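Local coordinates for protein phenylalanine ammonia-lyase (Rhodosporidium toruloides, PDB 1Y2M) that catalyses the non-oxidative deamination of L-phenylalanine and L-tyrosine, giving trans-cinnamate and p-coumarate with release of ammonia, at residues L292-V305 / L524-R538. Residues are numbered along the deposited sequence; the frame is centred on the assembly and turned at random.
Sequences LSQSLTAMTVEAMV and LATHLYCVLQAIDLR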
loop_
_atom_site.group_PDB
_atom_site.type_symbol
_atom_site.label_atom_id
_atom_site.label_comp_id
_atom_site.label_asym_id
_atom_site.label_seq_id
_atom_site.Cartn_x
_atom_site.Cartn_y
_atom_site.Cartn_z
ATOM N N LEU B 292 -16.111 -6.361 20.991
ATOM C CA LEU B 292 -17.403 -6.289 20.275
ATOM C C LEU B 292 -17.452 -7.262 19.083
ATOM O O LEU B 292 -18.472 -7.875 18.792
ATOM C CB LEU B 292 -17.714 -4.852 19.871
ATOM C CG LEU B 292 -18.963 -4.585 19.024
ATOM C CD1 LEU B 292 -20.231 -5.063 19.784
ATOM C CD2 LEU B 292 -19.104 -3.137 18.608
ATOM N N SER B 293 -16.329 -7.418 18.399
ATOM C CA SER B 293 -16.204 -8.367 17.283
ATOM C C SER B 293 -16.499 -9.795 17.763
ATOM O O SER B 293 -17.151 -10.585 17.076
ATOM C CB SER B 293 -14.791 -8.318 16.702
ATOM O OG SER B 293 -14.715 -9.277 15.655
ATOM N N GLN B 294 -16.003 -10.114 18.951
ATOM C CA GLN B 294 -16.213 -11.438 19.554
ATOM C C GLN B 294 -17.687 -11.637 19.935
ATOM O O GLN B 294 -18.294 -12.691 19.708
ATOM C CB GLN B 294 -15.326 -11.594 20.767
ATOM C CG GLN B 294 -13.895 -11.746 20.307
ATOM C CD GLN B 294 -12.892 -11.853 21.437
ATOM O OE1 GLN B 294 -13.073 -12.673 22.330
ATOM N NE2 GLN B 294 -11.849 -11.058 21.397
ATOM N N SER B 295 -18.253 -10.603 20.525
ATOM C CA SER B 295 -19.663 -10.609 20.876
ATOM C C SER B 295 -20.572 -10.791 19.656
ATOM O O SER B 295 -21.526 -11.569 19.660
ATOM C CB SER B 295 -20.035 -9.349 21.682
ATOM O OG SER B 295 -19.321 -9.314 22.930
ATOM N N LEU B 296 -20.256 -10.081 18.579
ATOM C CA LEU B 296 -20.989 -10.186 17.339
ATOM C C LEU B 296 -20.818 -11.547 16.696
ATOM O O LEU B 296 -21.771 -12.081 16.146
ATOM C CB LEU B 296 -20.510 -9.100 16.381
ATOM C CG LEU B 296 -21.022 -7.714 16.718
ATOM C CD1 LEU B 296 -20.320 -6.694 15.895
ATOM C CD2 LEU B 296 -22.496 -7.646 16.432
ATOM N N THR B 297 -19.640 -12.139 16.806
ATOM C CA THR B 297 -19.419 -13.513 16.383
ATOM C C THR B 297 -20.416 -14.474 17.078
ATOM O O THR B 297 -21.085 -15.278 16.420
ATOM C CB THR B 297 -17.951 -13.968 16.629
ATOM O OG1 THR B 297 -17.064 -13.169 15.847
ATOM C CG2 THR B 297 -17.785 -15.420 16.192
ATOM N N ALA B 298 -20.503 -14.357 18.396
ATOM C CA ALA B 298 -21.401 -15.207 19.203
ATOM C C ALA B 298 -22.857 -14.976 18.734
ATOM O O ALA B 298 -23.617 -15.942 18.455
ATOM C CB ALA B 298 -21.255 -14.910 20.661
HETATM N N MSE B 299 -23.260 -13.719 18.604
HETATM C CA MSE B 299 -24.675 -13.440 18.249
HETATM C C MSE B 299 -25.023 -13.902 16.854
HETATM O O MSE B 299 -26.156 -14.289 16.536
HETATM C CB MSE B 299 -24.978 -11.979 18.489
HETATM C CG MSE B 299 -24.834 -11.681 19.908
HETATM SE SE MSE B 299 -25.346 -9.833 20.343
HETATM C CE MSE B 299 -27.188 -10.128 20.576
ATOM N N THR B 300 -24.030 -13.828 15.980
ATOM C CA THR B 300 -24.197 -14.382 14.619
ATOM C C THR B 300 -24.333 -15.902 14.626
ATOM O O THR B 300 -25.107 -16.472 13.848
ATOM C CB THR B 300 -23.091 -13.893 13.673
ATOM O OG1 THR B 300 -23.012 -12.446 13.688
ATOM C CG2 THR B 300 -23.345 -14.350 12.238
ATOM N N VAL B 301 -23.553 -16.600 15.452
ATOM C CA VAL B 301 -23.713 -18.052 15.536
ATOM C C VAL B 301 -25.168 -18.314 15.954
ATOM O O VAL B 301 -25.832 -19.206 15.412
ATOM C CB VAL B 301 -22.717 -18.689 16.546
ATOM C CG1 VAL B 301 -23.046 -20.150 16.801
ATOM C CG2 VAL B 301 -21.244 -18.549 16.075
ATOM N N GLU B 302 -25.676 -17.522 16.901
ATOM C CA GLU B 302 -27.066 -17.706 17.346
ATOM C C GLU B 302 -28.075 -17.440 16.211
ATOM O O GLU B 302 -28.921 -18.263 15.909
ATOM C CB GLU B 302 -27.360 -16.822 18.564
ATOM C CG GLU B 302 -26.582 -17.237 19.791
ATOM C CD GLU B 302 -27.055 -16.461 21.025
ATOM O OE1 GLU B 302 -26.727 -15.265 21.079
ATOM O OE2 GLU B 302 -27.779 -17.016 21.915
ATOM N N ALA B 303 -27.935 -16.314 15.509
ATOM C CA ALA B 303 -28.861 -15.983 14.425
ATOM C C ALA B 303 -28.804 -17.034 13.308
ATOM O O ALA B 303 -29.790 -17.308 12.679
ATOM C CB ALA B 303 -28.545 -14.638 13.841
HETATM N N MSE B 304 -27.631 -17.630 13.096
HETATM C CA MSE B 304 -27.428 -18.617 12.016
HETATM C C MSE B 304 -27.738 -20.033 12.463
HETATM O O MSE B 304 -27.567 -20.950 11.703
HETATM C CB MSE B 304 -25.989 -18.541 11.540
HETATM C CG MSE B 304 -25.626 -17.228 10.886
HETATM SE SE MSE B 304 -26.306 -17.288 9.005
HETATM C CE MSE B 304 -25.034 -18.597 8.183
ATOM N N VAL B 305 -28.233 -20.188 13.690
ATOM C CA VAL B 305 -28.404 -21.500 14.337
ATOM C C VAL B 305 -27.173 -22.374 14.048
ATOM O O VAL B 305 -27.258 -23.555 13.661
ATOM C CB VAL B 305 -29.759 -22.164 14.004
ATOM C CG1 VAL B 305 -29.935 -23.458 14.739
ATOM C CG2 VAL B 305 -30.861 -21.269 14.517
ATOM N N LEU B 524 -19.218 -2.264 12.725
ATOM C CA LEU B 524 -19.705 -3.117 13.807
ATOM C C LEU B 524 -21.101 -2.654 14.297
ATOM O O LEU B 524 -21.931 -3.476 14.711
ATOM C CB LEU B 524 -18.695 -3.216 14.950
ATOM C CG LEU B 524 -17.394 -3.891 14.515
ATOM C CD1 LEU B 524 -16.600 -4.206 15.773
ATOM C CD2 LEU B 524 -17.564 -5.159 13.683
ATOM N N ALA B 525 -21.372 -1.347 14.230
ATOM C CA ALA B 525 -22.744 -0.825 14.545
ATOM C C ALA B 525 -23.749 -1.433 13.539
ATOM O O ALA B 525 -24.836 -1.812 13.887
ATOM C CB ALA B 525 -22.794 0.647 14.515
ATOM N N THR B 526 -23.367 -1.433 12.286
ATOM C CA THR B 526 -24.179 -2.044 11.220
ATOM C C THR B 526 -24.460 -3.539 11.472
ATOM O O THR B 526 -25.589 -4.045 11.363
ATOM C CB THR B 526 -23.468 -1.815 9.875
ATOM O OG1 THR B 526 -23.462 -0.412 9.609
ATOM C CG2 THR B 526 -24.095 -2.555 8.699
ATOM N N HIS B 527 -23.410 -4.280 11.756
ATOM C CA HIS B 527 -23.540 -5.702 12.038
ATOM C C HIS B 527 -24.465 -5.904 13.242
ATOM O O HIS B 527 -25.316 -6.810 13.255
ATOM C CB HIS B 527 -22.129 -6.271 12.248
ATOM C CG HIS B 527 -22.055 -7.779 12.373
ATOM N ND1 HIS B 527 -20.858 -8.452 12.522
ATOM C CD2 HIS B 527 -23.026 -8.727 12.381
ATOM C CE1 HIS B 527 -21.108 -9.751 12.605
ATOM N NE2 HIS B 527 -22.413 -9.945 12.543
ATOM N N LEU B 528 -24.241 -5.168 14.315
ATOM C CA LEU B 528 -25.105 -5.302 15.492
ATOM C C LEU B 528 -26.564 -5.000 15.165
ATOM O O LEU B 528 -27.458 -5.758 15.562
ATOM C CB LEU B 528 -24.614 -4.370 16.604
ATOM C CG LEU B 528 -25.300 -4.418 17.969
ATOM C CD1 LEU B 528 -25.469 -5.854 18.472
ATOM C CD2 LEU B 528 -24.475 -3.596 18.989
ATOM N N TYR B 529 -26.803 -3.944 14.392
ATOM C CA TYR B 529 -28.177 -3.649 13.945
ATOM C C TYR B 529 -28.773 -4.884 13.277
ATOM O O TYR B 529 -29.897 -5.304 13.592
ATOM C CB TYR B 529 -28.189 -2.451 13.004
ATOM C CG TYR B 529 -29.555 -2.200 12.422
ATOM C CD1 TYR B 529 -30.463 -1.341 13.042
ATOM C CD2 TYR B 529 -29.938 -2.827 11.266
ATOM C CE1 TYR B 529 -31.713 -1.146 12.516
ATOM C CE2 TYR B 529 -31.220 -2.643 10.748
ATOM C CZ TYR B 529 -32.091 -1.811 11.363
ATOM O OH TYR B 529 -33.360 -1.633 10.808
ATOM N N CYS B 530 -28.017 -5.453 12.335
ATOM C CA CYS B 530 -28.536 -6.581 11.522
ATOM C C CYS B 530 -28.742 -7.868 12.326
ATOM O O CYS B 530 -29.783 -8.543 12.197
ATOM C CB CYS B 530 -27.695 -6.848 10.331
ATOM S SG CYS B 530 -27.605 -5.535 9.114
ATOM N N VAL B 531 -27.755 -8.211 13.154
ATOM C CA VAL B 531 -27.840 -9.472 13.897
ATOM C C VAL B 531 -29.045 -9.463 14.815
ATOM O O VAL B 531 -29.660 -10.483 15.069
ATOM C CB VAL B 531 -26.490 -9.831 14.621
ATOM C CG1 VAL B 531 -26.350 -9.033 15.931
ATOM C CG2 VAL B 531 -26.390 -11.333 14.890
ATOM N N LEU B 532 -29.390 -8.304 15.375
ATOM C CA LEU B 532 -30.540 -8.249 16.286
ATOM C C LEU B 532 -31.846 -8.478 15.511
ATOM O O LEU B 532 -32.727 -9.187 15.997
ATOM C CB LEU B 532 -30.601 -6.897 17.002
ATOM C CG LEU B 532 -29.383 -6.627 17.856
ATOM C CD1 LEU B 532 -29.408 -5.205 18.324
ATOM C CD2 LEU B 532 -29.234 -7.632 19.037
ATOM N N GLN B 533 -31.936 -7.894 14.315
ATOM C CA GLN B 533 -33.083 -8.195 13.437
ATOM C C GLN B 533 -33.147 -9.660 13.129
ATOM O O GLN B 533 -34.227 -10.275 13.237
ATOM C CB GLN B 533 -33.026 -7.422 12.145
ATOM C CG GLN B 533 -34.225 -7.722 11.223
ATOM C CD GLN B 533 -35.481 -6.888 11.477
ATOM O OE1 GLN B 533 -35.621 -6.159 12.472
ATOM N NE2 GLN B 533 -36.448 -7.037 10.554
ATOM N N ALA B 534 -32.006 -10.249 12.764
ATOM C CA ALA B 534 -31.972 -11.682 12.443
ATOM C C ALA B 534 -32.407 -12.526 13.640
ATOM O O ALA B 534 -33.162 -13.489 13.513
ATOM C CB ALA B 534 -30.569 -12.072 12.003
ATOM N N ILE B 535 -31.943 -12.139 14.837
ATOM C CA ILE B 535 -32.311 -12.850 16.088
ATOM C C ILE B 535 -33.841 -12.831 16.304
ATOM O O ILE B 535 -34.451 -13.806 16.636
ATOM C CB ILE B 535 -31.578 -12.252 17.289
ATOM C CG1 ILE B 535 -30.144 -12.790 17.278
ATOM C CG2 ILE B 535 -32.242 -12.576 18.558
ATOM C CD1 ILE B 535 -29.160 -12.044 18.153
ATOM N N ASP B 536 -34.447 -11.660 16.128
ATOM C CA ASP B 536 -35.887 -11.556 16.264
ATOM C C ASP B 536 -36.620 -12.390 15.200
ATOM O O ASP B 536 -37.629 -13.007 15.493
ATOM C CB ASP B 536 -36.234 -10.079 16.175
ATOM C CG ASP B 536 -35.993 -9.353 17.464
ATOM O OD1 ASP B 536 -36.028 -9.984 18.568
ATOM O OD2 ASP B 536 -35.828 -8.095 17.420
ATOM N N LEU B 537 -36.131 -12.396 13.966
ATOM C CA LEU B 537 -36.767 -13.200 12.902
ATOM C C LEU B 537 -36.610 -14.698 13.163
ATOM O O LEU B 537 -37.527 -15.530 12.896
ATOM C CB LEU B 537 -36.214 -12.830 11.532
ATOM C CG LEU B 537 -36.575 -11.403 11.058
ATOM C CD1 LEU B 537 -35.830 -11.065 9.732
ATOM C CD2 LEU B 537 -38.067 -11.248 10.906
ATOM N N ARG B 538 -35.439 -15.067 13.662
ATOM C CA ARG B 538 -35.259 -16.456 14.055
ATOM C C ARG B 538 -36.191 -16.868 15.188
ATOM O O ARG B 538 -36.737 -17.981 15.236
ATOM C CB ARG B 538 -33.815 -16.728 14.432
ATOM C CG ARG B 538 -33.504 -18.229 14.510
ATOM C CD ARG B 538 -33.506 -18.910 13.165
ATOM N NE ARG B 538 -32.270 -18.683 12.407
ATOM C CZ ARG B 538 -32.055 -19.103 11.160
ATOM N NH1 ARG B 538 -33.050 -19.698 10.498
ATOM N NH2 ARG B 538 -30.891 -18.930 10.604
#
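Leu-296 drops as a knob between Leu-524, His-527, Leu-528 and Val-531, its CD2 reaching the backbone at Leu-528 CA (3.6 Å). Its CB lies over one face of the His-527 imidazole, 4.1 Å from the centroid, a CH-pi contact. At the ring's edge His-527 NE2 donates to Thr-300 OG1 (2.8 Å), 20° out of the ring plane; with its OG1 beside the backbone N (chi1 -53°), Thr-300 in turn donates to Leu-296 O, one turn back, so the hydroxyl accepts across the contact and donates within its own helix. Val-531 is the reciprocal knob, its CG2 pressed against Met-299 O (3.4 Å), while selenomethionine Met-299 bends at chi3 to bring CE to Leu-532 CD2 (3.6 Å) and Ile-535 CD1. Such knobs-into-holes packing joins helices 273-303 and 506-560 in the long helical bundle of the PAL/histidase fold; the axes of 292-303 and 524-538 run the same way, approach to 9.1 Å and cross at 28°. The backbones come closest at Ala-303 and Ile-535, 4.9 Å between CA atoms, where Ala-303 CB also meets Ala-534 CB. Nearby Arg-538, bent at chi2 and chi3, turns side-on so that NE and NH2 both hydrogen-bond Ala-303 O (2.8 Å for NE), in the last turn of helix 273-303 beside the Schellman motif at Val-305. A leucine in its place would probably leave this buried carbonyl without either donor. Farther out, Glu-541 and Arg-450 O hold Arg-538 NH1, and helix 416-443 touches His-527 through Gln-439.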